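Long-range contacts in endoglucanase family 5 (Clostridium acetobutylicum ATCC 824, PDB 6PZ7), which probably hydrolyses internal beta-1,4 linkages of cellulose and related plant polysaccharides as a broad-specificity endoglucanase of glycoside hydrolase family 5, subfamily 4: residues L98-D103 against Q142-P147; V150-E155 against P193-S198; V56-S61 against E84-V89. All coordinates share one frame; numbering follows the deposited sequence.

How the interactions relate
All three interactions belong to one eight-stranded beta/alpha barrel. Interactions 1 and 3 are buried, while interaction 2 is only partly buried. Interaction 1 joins the ends of neighbouring strands 95-99 and 139-142 by hydrogen bonds, waters and a stacked amide. Interaction 3 is purely apolar and lies between strand 55-58 and the outer helix 76-91. Interaction 2 links two loops nearer the rim through a tyrosine ring, with no direct hydrogen bond across it. R57, in a segment of interaction 3, bonds to Q142 and N145 of interaction 1. P147 O of interaction 1 probably accepts a hydrogen bond from A196 N of interaction 2. Interactions 2 and 3 do not touch.

Interaction 1 (L98-D103 against Q142-P147); sequences LNTHHD and QTLNEP. Unlike the reference sequence in segment 142-147: Q142 (reference Glu). With EDO (1,2-ethanediol), chain C.
The contact lies at the C-terminal mouth of the TIM barrel, where H101, after strand 95-99, meets N145 of the family 5 Asn-Glu-Pro sequence (N145 to P147). The N145 amide stacks over one face of the imidazole, with the two planes 21° apart. N145 ND2 is 3.2 Å from H101 CE1 and sits nearer the ring's rim than its centre. CG of N145 is anti to the backbone N (chi1 173°), which carries the amide across to the ring. No hydrogen bond joins these two groups. N145 OD1 is bonded to R57 NH2.

N99 helps fix the rotation of H101. N99 ND2 donates to H101 ND1 over 3.0 Å, close to the ring plane. N99 ND2 also donates to Q142 OE1 at 3.1 Å, but reaches it from above the carbonyl plane, 57° out of it. Q142 OE1 has a second partner in R57 NH2, and N99 OD1 bonds to V60 N. Position 142 is Glu in the reference sequence.

The backbones are tied by Q142 N, which donates to L98 O at 2.9 Å. T100 OG1 donates to T143 O, also at 2.9 Å. A water gives its hydrogens to T100 OG1 and H101 O and accepts from N145 N, so it bridges the two loops.

E146 is probably the acid/base residue, as in other family 5 enzymes. Its OE2 is bonded to H221 ND1. An ethanediol, probably from the crystallisation liquor, spans the carboxylate, with its O1 donating to E146 OE1 at 2.6 Å and its O2 donating to E146 OE2.

Interaction 2 (V150-E155 against P193-S198); sequences VGSPEE and PTYAAS. With EDO (1,2-ethanediol), chain D.
At the rim of the barrel mouth, the type I beta turn from S152 to E155 receives the ring of Y195. The ring comes edge on. Y195 CE1 is 3.4 Å from E155 O, which lies near the ring plane. Y195 OH ends against the turn, 3.6 Å from E155 CA. With chi1 at -178°, the ring swings opposite its own backbone N and reaches the turn. Beside it, A196 CB lies 3.8 Å from E155 O.

The two loops follow strands 139-142 and 190-193, which are neighbours in the TIM barrel. Helix 161-180 also touches the Y195 ring, through S163, R164 and I167. The hydroxyl of Y195 is hydrogen-bonded to I149 N and to a water at 3.0 Å from Y195 OH. The weak bond of that water to S152 OG is doubtful, since S152 has two conformers.

E155 N donates to S152 O, the bond that closes the turn. The E155 carboxylate ties it to the chain just before: E155 OE1 accepts from G151 N at 2.9 Å, met from above the carboxylate plane, and E155 OE2 forms a salt bridge with R148. In the other loop, T194 OG1 donates to S198 O over 2.8 Å.

Interaction 3 (V56-S61 against E84-V89); sequences VRIPVS and EVVNYV
I58, on strand 55-58, packs against V85, V86 and V89 of helix 76-91. The contact belongs to the beta-alpha-beta unit made by strand 55-58, helix 76-91 and strand 95-99 in the TIM barrel. The CB of I58 points toward the helix and splits into two branches. On the short branch, I58 CG2 meets V85 CG1 at 4.1 Å, and the two side chains lie alongside, pointing in opposite senses. The long branch starts with CG1, anti to the carbonyl carbon (chi1 -54°). It continues extended (chi2 168°) and sets CD1 against the helix.

I58 CD1 makes the closer contacts. I58 CD1 lies 3.7 Å from V86 CA, so it reaches the helix backbone. I58 CD1 is also 3.8 Å from V86 CG2, and the V86 side chain stands nearly perpendicular to that of I58. I58 CD1 also touches V89 CG2, at 4.0 Å.

The strand and helix segments run antiparallel, at 174°, with their axes 9.7 Å apart. No hydrogen bond crosses between them. Between V56 and I58, the side chain of R57 leaves on the other side of the strand, where NH1 bonds to N21 and Q269. V89 also packs on A96 and I45, and V56 on I48 of helix 42-51. V56 closes the contact with V89: V56 CB is 3.6 Å from V89 CG2, and V56 CG1 is 3.8 Å from that same methyl.

Interaction 1 (L98-D103 against Q142-P147)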
loop_
_atom_site.group_PDB
_atom_site.type_symbol
_atom_site.label_atom_id
_atom_site.label_comp_id
_atom_site.label_asym_id
_atom_site.label_seq_id
_atom_site.Cartn_x
_atom_site.Cartn_y
_atom_site.Cartn_z
ATOM N N LEU A 98 2.945 -1.590 -7.456
ATOM C CA LEU A 98 2.134 -0.733 -8.313
ATOM C C LEU A 98 0.675 -1.061 -8.049
ATOM O O LEU A 98 0.284 -2.231 -8.160
ATOM C CB LEU A 98 2.494 -0.991 -9.777
ATOM C CG LEU A 98 1.684 -0.219 -10.798
ATOM C CD1 LEU A 98 1.919 1.260 -10.728
ATOM C CD2 LEU A 98 1.955 -0.703 -12.206
ATOM N N ASN A 99 -0.132 -0.049 -7.733
ATOM C CA ASN A 99 -1.532 -0.312 -7.352
ATOM C C ASN A 99 -2.531 0.474 -8.193
ATOM O O ASN A 99 -2.190 1.172 -9.157
ATOM C CB ASN A 99 -1.766 -0.100 -5.852
ATOM C CG ASN A 99 -1.885 1.344 -5.438
ATOM O OD1 ASN A 99 -1.865 2.243 -6.265
ATOM N ND2 ASN A 99 -2.046 1.582 -4.133
ATOM N N THR A 100 -3.824 0.311 -7.830
ATOM C CA THR A 100 -4.819 1.363 -7.994
ATOM C C THR A 100 -5.049 1.989 -6.624
ATOM O O THR A 100 -4.934 1.315 -5.598
ATOM C CB THR A 100 -6.143 0.855 -8.581
ATOM O OG1 THR A 100 -6.856 0.017 -7.641
ATOM C CG2 THR A 100 -5.954 0.080 -9.885
ATOM N N HIS A 101 -5.356 3.293 -6.603
ATOM C CA HIS A 101 -5.289 4.069 -5.356
ATOM C C HIS A 101 -6.611 4.764 -5.141
ATOM O O HIS A 101 -7.610 4.091 -4.800
ATOM C CB HIS A 101 -4.018 4.900 -5.209
ATOM C CG HIS A 101 -3.660 5.148 -3.791
ATOM N ND1 HIS A 101 -2.989 4.216 -3.035
ATOM C CD2 HIS A 101 -3.897 6.217 -2.990
ATOM C CE1 HIS A 101 -2.832 4.722 -1.819
ATOM N NE2 HIS A 101 -3.341 5.944 -1.782
ATOM N N HIS A 102 -6.680 6.083 -5.288
ATOM C CA HIS A 102 -7.917 6.861 -5.037
ATOM C C HIS A 102 -8.859 6.746 -6.232
ATOM O O HIS A 102 -9.064 7.686 -7.005
ATOM C CB HIS A 102 -7.609 8.327 -4.775
ATOM C CG HIS A 102 -6.802 8.593 -3.551
ATOM N ND1 HIS A 102 -7.070 8.038 -2.326
ATOM C CD2 HIS A 102 -5.698 9.358 -3.363
ATOM C CE1 HIS A 102 -6.165 8.441 -1.437
ATOM N NE2 HIS A 102 -5.339 9.269 -2.043
ATOM N N ASP A 103 -9.424 5.546 -6.351
ATOM C CA ASP A 103 -10.258 5.083 -7.462
ATOM C C ASP A 103 -11.634 4.640 -6.976
ATOM O O ASP A 103 -12.352 3.925 -7.683
ATOM C CB ASP A 103 -9.468 4.048 -8.276
ATOM C CG ASP A 103 -8.412 4.723 -9.167
ATOM O OD1 ASP A 103 -8.831 5.549 -9.985
ATOM O OD2 ASP A 103 -7.203 4.421 -9.030
ATOM N N GLN A 142 -0.695 -4.532 -6.760
ATOM C CA GLN A 142 -1.635 -4.492 -5.644
ATOM C C GLN A 142 -2.977 -4.084 -6.264
ATOM O O GLN A 142 -3.100 -3.016 -6.869
ATOM C CB GLN A 142 -1.148 -3.503 -4.607
ATOM C CG GLN A 142 -2.129 -3.196 -3.508
ATOM C CD GLN A 142 -1.678 -2.013 -2.656
ATOM O OE1 GLN A 142 -2.435 -1.016 -2.509
ATOM N NE2 GLN A 142 -0.540 -2.085 -2.117
ATOM N N THR A 143 -3.973 -4.948 -6.156
ATOM C CA THR A 143 -5.192 -4.788 -6.954
ATOM C C THR A 143 -5.943 -3.507 -6.652
ATOM O O THR A 143 -6.402 -2.819 -7.573
ATOM C CB THR A 143 -6.095 -6.007 -6.730
ATOM O OG1 THR A 143 -6.335 -6.123 -5.338
ATOM C CG2 THR A 143 -5.488 -7.284 -7.296
ATOM N N LEU A 144 -6.087 -3.200 -5.360
ATOM C CA LEU A 144 -6.912 -2.140 -4.822
ATOM C C LEU A 144 -6.196 -1.591 -3.603
ATOM O O LEU A 144 -5.443 -2.308 -2.933
ATOM C CB LEU A 144 -8.276 -2.680 -4.396
ATOM C CG LEU A 144 -9.110 -3.420 -5.454
ATOM C CD1 LEU A 144 -10.278 -4.113 -4.808
ATOM C CD2 LEU A 144 -9.576 -2.425 -6.498
ATOM N N ASN A 145 -6.478 -0.329 -3.252
ATOM C CA ASN A 145 -5.841 0.316 -2.098
ATOM C C ASN A 145 -6.670 0.109 -0.830
ATOM O O ASN A 145 -6.385 -0.786 -0.025
ATOM C CB ASN A 145 -5.648 1.805 -2.408
ATOM C CG ASN A 145 -5.158 2.561 -1.211
ATOM O OD1 ASN A 145 -4.245 2.110 -0.541
ATOM N ND2 ASN A 145 -5.717 3.710 -0.939
ATOM N N GLU A 146 -7.700 0.922 -0.632
ATOM C CA GLU A 146 -8.590 0.852 0.522
ATOM C C GLU A 146 -10.030 0.823 0.018
ATOM O O GLU A 146 -10.802 1.789 0.169
ATOM C CB GLU A 146 -8.354 2.044 1.435
ATOM C CG GLU A 146 -6.977 1.969 2.100
ATOM C CD GLU A 146 -6.674 3.070 3.056
ATOM O OE1 GLU A 146 -7.495 4.011 3.203
ATOM O OE2 GLU A 146 -5.574 3.070 3.678
ATOM N N PRO A 147 -10.409 -0.241 -0.680
ATOM C CA PRO A 147 -11.728 -0.253 -1.327
ATOM C C PRO A 147 -12.818 -0.218 -0.270
ATOM O O PRO A 147 -12.795 -0.975 0.698
ATOM C CB PRO A 147 -11.731 -1.580 -2.101
ATOM C CG PRO A 147 -10.762 -2.483 -1.352
ATOM C CD PRO A 147 -9.661 -1.504 -0.890
HETATM C C1 EDO C . -6.280 6.386 5.603
HETATM O O1 EDO C . -6.532 6.263 4.193
HETATM C C2 EDO C . -5.049 5.598 6.009
HETATM O O2 EDO C . -5.332 4.197 6.016
HETATM O O HOH W 1 -8.090 1.184 -5.354
HETATM O O HOH W 2 -9.068 2.774 -2.513
HETATM O O HOH W 3 -8.547 5.527 -1.514
#

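Interaction 2 (V150-E155 against P193-S198)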
loop_
_atom_site.group_PDB
_atom_site.type_symbol
_atom_site.label_atom_id
_atom_site.label_comp_id
_atom_site.label_asym_id
_atom_site.label_seq_id
_atom_site.Cartn_x
_atom_site.Cartn_y
_atom_site.Cartn_z
ATOM N N VAL A 150 -17.285 5.281 0.652
ATOM C CA VAL A 150 -16.983 6.539 1.304
ATOM C C VAL A 150 -18.280 7.150 1.831
ATOM O O VAL A 150 -19.301 7.231 1.125
ATOM C CB VAL A 150 -16.275 7.493 0.338
ATOM C CG1 VAL A 150 -16.049 8.848 0.995
ATOM C CG2 VAL A 150 -14.956 6.889 -0.135
ATOM N N GLY A 151 -18.252 7.591 3.088
ATOM C CA GLY A 151 -19.418 8.145 3.733
ATOM C C GLY A 151 -20.307 7.138 4.410
ATOM O O GLY A 151 -21.258 7.550 5.092
ATOM N N SER A 152 -20.034 5.849 4.286
ATOM C CA SER A 152 -20.890 4.938 5.005
ATOM C C SER A 152 -20.480 4.867 6.475
ATOM O O SER A 152 -19.333 5.150 6.853
ATOM C CB SER A 152 -20.830 3.568 4.386
ATOM O OG SER A 152 -19.564 3.033 4.587
ATOM N N PRO A 153 -21.426 4.507 7.344
ATOM C CA PRO A 153 -21.076 4.434 8.775
ATOM C C PRO A 153 -19.940 3.477 9.063
ATOM O O PRO A 153 -19.201 3.683 10.023
ATOM C CB PRO A 153 -22.382 3.954 9.438
ATOM C CG PRO A 153 -23.474 4.424 8.509
ATOM C CD PRO A 153 -22.861 4.260 7.116
ATOM N N GLU A 154 -19.814 2.419 8.278
ATOM C CA GLU A 154 -18.822 1.370 8.476
ATOM C C GLU A 154 -17.529 1.577 7.708
ATOM O O GLU A 154 -16.668 0.678 7.699
ATOM C CB GLU A 154 -19.418 -0.009 8.162
ATOM C CG GLU A 154 -20.653 -0.388 8.975
ATOM C CD GLU A 154 -21.963 0.107 8.399
ATOM O OE1 GLU A 154 -22.040 0.747 7.344
ATOM O OE2 GLU A 154 -23.010 -0.182 9.058
ATOM N N GLU A 155 -17.353 2.737 7.075
ATOM C CA GLU A 155 -16.194 2.997 6.234
ATOM C C GLU A 155 -14.882 2.639 6.909
ATOM O O GLU A 155 -13.997 2.051 6.268
ATOM C CB GLU A 155 -16.214 4.465 5.790
ATOM C CG GLU A 155 -15.076 4.844 4.876
ATOM C CD GLU A 155 -15.053 6.307 4.445
ATOM O OE1 GLU A 155 -15.944 7.078 4.839
ATOM O OE2 GLU A 155 -14.107 6.661 3.657
ATOM N N PRO A 193 -6.217 -6.378 -0.784
ATOM C CA PRO A 193 -6.629 -5.917 0.546
ATOM C C PRO A 193 -7.972 -6.484 0.982
ATOM O O PRO A 193 -8.801 -6.901 0.167
ATOM C CB PRO A 193 -6.765 -4.394 0.342
ATOM C CG PRO A 193 -7.312 -4.300 -1.085
ATOM C CD PRO A 193 -6.586 -5.399 -1.845
ATOM N N THR A 194 -8.184 -6.438 2.307
ATOM C CA THR A 194 -9.493 -6.471 2.940
ATOM C C THR A 194 -10.248 -5.176 2.586
ATOM O O THR A 194 -9.696 -4.226 2.012
ATOM C CB THR A 194 -9.298 -6.561 4.447
ATOM O OG1 THR A 194 -8.491 -5.441 4.812
ATOM C CG2 THR A 194 -8.635 -7.854 4.901
ATOM N N TYR A 195 -11.504 -5.101 3.026
ATOM C CA TYR A 195 -12.283 -3.859 2.978
ATOM C C TYR A 195 -11.462 -2.765 3.651
ATOM O O TYR A 195 -11.043 -2.907 4.794
ATOM C CB TYR A 195 -13.611 -4.051 3.741
ATOM C CG TYR A 195 -14.486 -2.806 3.692
ATOM C CD1 TYR A 195 -14.265 -1.738 4.527
ATOM C CD2 TYR A 195 -15.545 -2.715 2.791
ATOM C CE1 TYR A 195 -15.037 -0.588 4.473
ATOM C CE2 TYR A 195 -16.325 -1.560 2.727
ATOM C CZ TYR A 195 -16.079 -0.514 3.576
ATOM O OH TYR A 195 -16.835 0.648 3.522
ATOM N N ALA A 196 -11.230 -1.669 2.917
ATOM C CA ALA A 196 -10.464 -0.503 3.365
ATOM C C ALA A 196 -9.028 -0.831 3.778
ATOM O O ALA A 196 -8.407 -0.023 4.462
ATOM C CB ALA A 196 -11.186 0.284 4.447
ATOM N N ALA A 197 -8.511 -1.994 3.419
ATOM C CA ALA A 197 -7.252 -2.507 3.952
ATOM C C ALA A 197 -7.280 -2.576 5.472
ATOM O O ALA A 197 -6.261 -2.503 6.146
ATOM C CB ALA A 197 -6.018 -1.772 3.411
ATOM N N SER A 198 -8.476 -2.735 6.042
ATOM C CA SER A 198 -8.682 -2.746 7.478
ATOM C C SER A 198 -8.190 -4.032 8.128
ATOM O O SER A 198 -8.335 -5.128 7.604
ATOM C CB SER A 198 -10.176 -2.609 7.751
ATOM O OG SER A 198 -10.443 -2.545 9.139
HETATM C C1 EDO D . -7.128 2.504 7.734
HETATM O O1 EDO D . -5.794 2.847 8.062
HETATM C C2 EDO D . -7.134 1.065 7.220
HETATM O O2 EDO D . -8.503 0.817 6.966
HETATM O O HOH W 4 -19.657 -0.321 3.848
#

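Interaction 3 (V56-S61 against E84-V89)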
loop_
_atom_site.group_PDB
_atom_site.type_symbol
_atom_site.label_atom_id
_atom_site.label_comp_id
_atom_site.label_asym_id
_atom_site.label_seq_id
_atom_site.Cartn_x
_atom_site.Cartn_y
_atom_site.Cartn_z
ATOM N N VAL A 56 9.761 0.118 -2.704
ATOM C CA VAL A 56 9.007 1.358 -2.847
ATOM C C VAL A 56 7.609 1.007 -3.311
ATOM O O VAL A 56 7.441 0.317 -4.322
ATOM C CB VAL A 56 9.700 2.332 -3.821
ATOM C CG1 VAL A 56 8.828 3.541 -4.039
ATOM C CG2 VAL A 56 11.052 2.728 -3.264
ATOM N N ARG A 57 6.620 1.483 -2.579
ATOM C CA ARG A 57 5.236 1.400 -3.027
ATOM C C ARG A 57 4.925 2.675 -3.799
ATOM O O ARG A 57 5.244 3.785 -3.346
ATOM C CB ARG A 57 4.285 1.179 -1.842
ATOM C CG ARG A 57 2.780 1.123 -2.224
ATOM C CD ARG A 57 2.001 0.480 -1.117
ATOM N NE ARG A 57 0.542 0.428 -1.299
ATOM C CZ ARG A 57 -0.309 1.307 -0.808
ATOM N NH1 ARG A 57 0.072 2.438 -0.237
ATOM N NH2 ARG A 57 -1.602 1.038 -0.851
ATOM N N ILE A 58 4.333 2.499 -4.975
ATOM C CA ILE A 58 4.020 3.555 -5.932
ATOM C C ILE A 58 2.499 3.605 -6.054
ATOM O O ILE A 58 1.902 2.954 -6.936
ATOM C CB ILE A 58 4.688 3.295 -7.292
ATOM C CG1 ILE A 58 6.197 3.085 -7.166
ATOM C CG2 ILE A 58 4.368 4.451 -8.232
ATOM C CD1 ILE A 58 6.867 2.548 -8.432
ATOM N N PRO A 59 1.833 4.345 -5.183
ATOM C CA PRO A 59 0.383 4.477 -5.312
ATOM C C PRO A 59 0.061 5.246 -6.572
ATOM O O PRO A 59 0.669 6.283 -6.852
ATOM C CB PRO A 59 -0.007 5.245 -4.057
ATOM C CG PRO A 59 1.221 5.828 -3.522
ATOM C CD PRO A 59 2.378 5.037 -4.007
ATOM N N VAL A 60 -0.924 4.785 -7.318
ATOM C CA VAL A 60 -1.340 5.443 -8.558
ATOM C C VAL A 60 -2.852 5.566 -8.579
ATOM O O VAL A 60 -3.562 4.556 -8.489
ATOM C CB VAL A 60 -0.868 4.711 -9.829
ATOM C CG1 VAL A 60 -1.336 5.466 -11.079
ATOM C CG2 VAL A 60 0.652 4.562 -9.822
ATOM N N SER A 61 -3.343 6.792 -8.710
ATOM C CA SER A 61 -4.774 7.041 -8.881
ATOM C C SER A 61 -5.049 7.174 -10.372
ATOM O O SER A 61 -4.482 8.051 -11.030
ATOM C CB SER A 61 -5.201 8.295 -8.124
ATOM O OG SER A 61 -5.036 8.095 -6.716
ATOM N N GLU A 84 8.090 5.339 -16.019
ATOM C CA GLU A 84 9.337 6.013 -15.657
ATOM C C GLU A 84 9.620 5.857 -14.161
ATOM O O GLU A 84 10.752 5.590 -13.737
ATOM C CB GLU A 84 9.289 7.508 -16.012
ATOM C CG GLU A 84 9.325 7.813 -17.480
ATOM C CD GLU A 84 9.264 9.268 -17.832
ATOM O OE1 GLU A 84 9.036 10.139 -16.972
ATOM O OE2 GLU A 84 9.485 9.591 -19.030
ATOM N N VAL A 85 8.594 6.050 -13.321
ATOM C CA VAL A 85 8.739 5.975 -11.865
ATOM C C VAL A 85 8.977 4.540 -11.421
ATOM O O VAL A 85 9.870 4.267 -10.612
ATOM C CB VAL A 85 7.540 6.647 -11.173
ATOM C CG1 VAL A 85 7.670 6.479 -9.683
ATOM C CG2 VAL A 85 7.464 8.109 -11.552
ATOM N N VAL A 86 8.231 3.585 -11.973
ATOM C CA VAL A 86 8.520 2.177 -11.733
ATOM C C VAL A 86 9.972 1.875 -12.063
ATOM O O VAL A 86 10.664 1.187 -11.299
ATOM C CB VAL A 86 7.557 1.290 -12.531
ATOM C CG1 VAL A 86 8.029 -0.149 -12.574
ATOM C CG2 VAL A 86 6.173 1.397 -11.966
ATOM N N ASN A 87 10.468 2.374 -13.196
ATOM C CA ASN A 87 11.848 2.115 -13.581
ATOM C C ASN A 87 12.850 2.703 -12.613
ATOM O O ASN A 87 13.908 2.096 -12.416
ATOM C CB ASN A 87 12.134 2.542 -15.024
ATOM C CG ASN A 87 11.679 1.505 -16.034
ATOM O OD1 ASN A 87 11.345 0.365 -15.670
ATOM N ND2 ASN A 87 11.684 1.881 -17.306
ATOM N N TYR A 88 12.602 3.876 -12.018
ATOM C CA TYR A 88 13.543 4.385 -11.017
ATOM C C TYR A 88 13.775 3.315 -9.953
ATOM O O TYR A 88 14.900 3.094 -9.492
ATOM C CB TYR A 88 13.015 5.665 -10.332
ATOM C CG TYR A 88 12.753 6.889 -11.171
ATOM C CD1 TYR A 88 13.416 7.162 -12.344
ATOM C CD2 TYR A 88 11.809 7.814 -10.737
ATOM C CE1 TYR A 88 13.125 8.299 -13.077
ATOM C CE2 TYR A 88 11.508 8.937 -11.456
ATOM C CZ TYR A 88 12.180 9.188 -12.635
ATOM O OH TYR A 88 11.861 10.326 -13.361
ATOM N N VAL A 89 12.672 2.732 -9.468
ATOM C CA VAL A 89 12.718 1.757 -8.383
ATOM C C VAL A 89 13.390 0.457 -8.844
ATOM O O VAL A 89 14.303 -0.086 -8.190
ATOM C CB VAL A 89 11.292 1.509 -7.848
ATOM C CG1 VAL A 89 11.308 0.426 -6.780
ATOM C CG2 VAL A 89 10.699 2.793 -7.279
#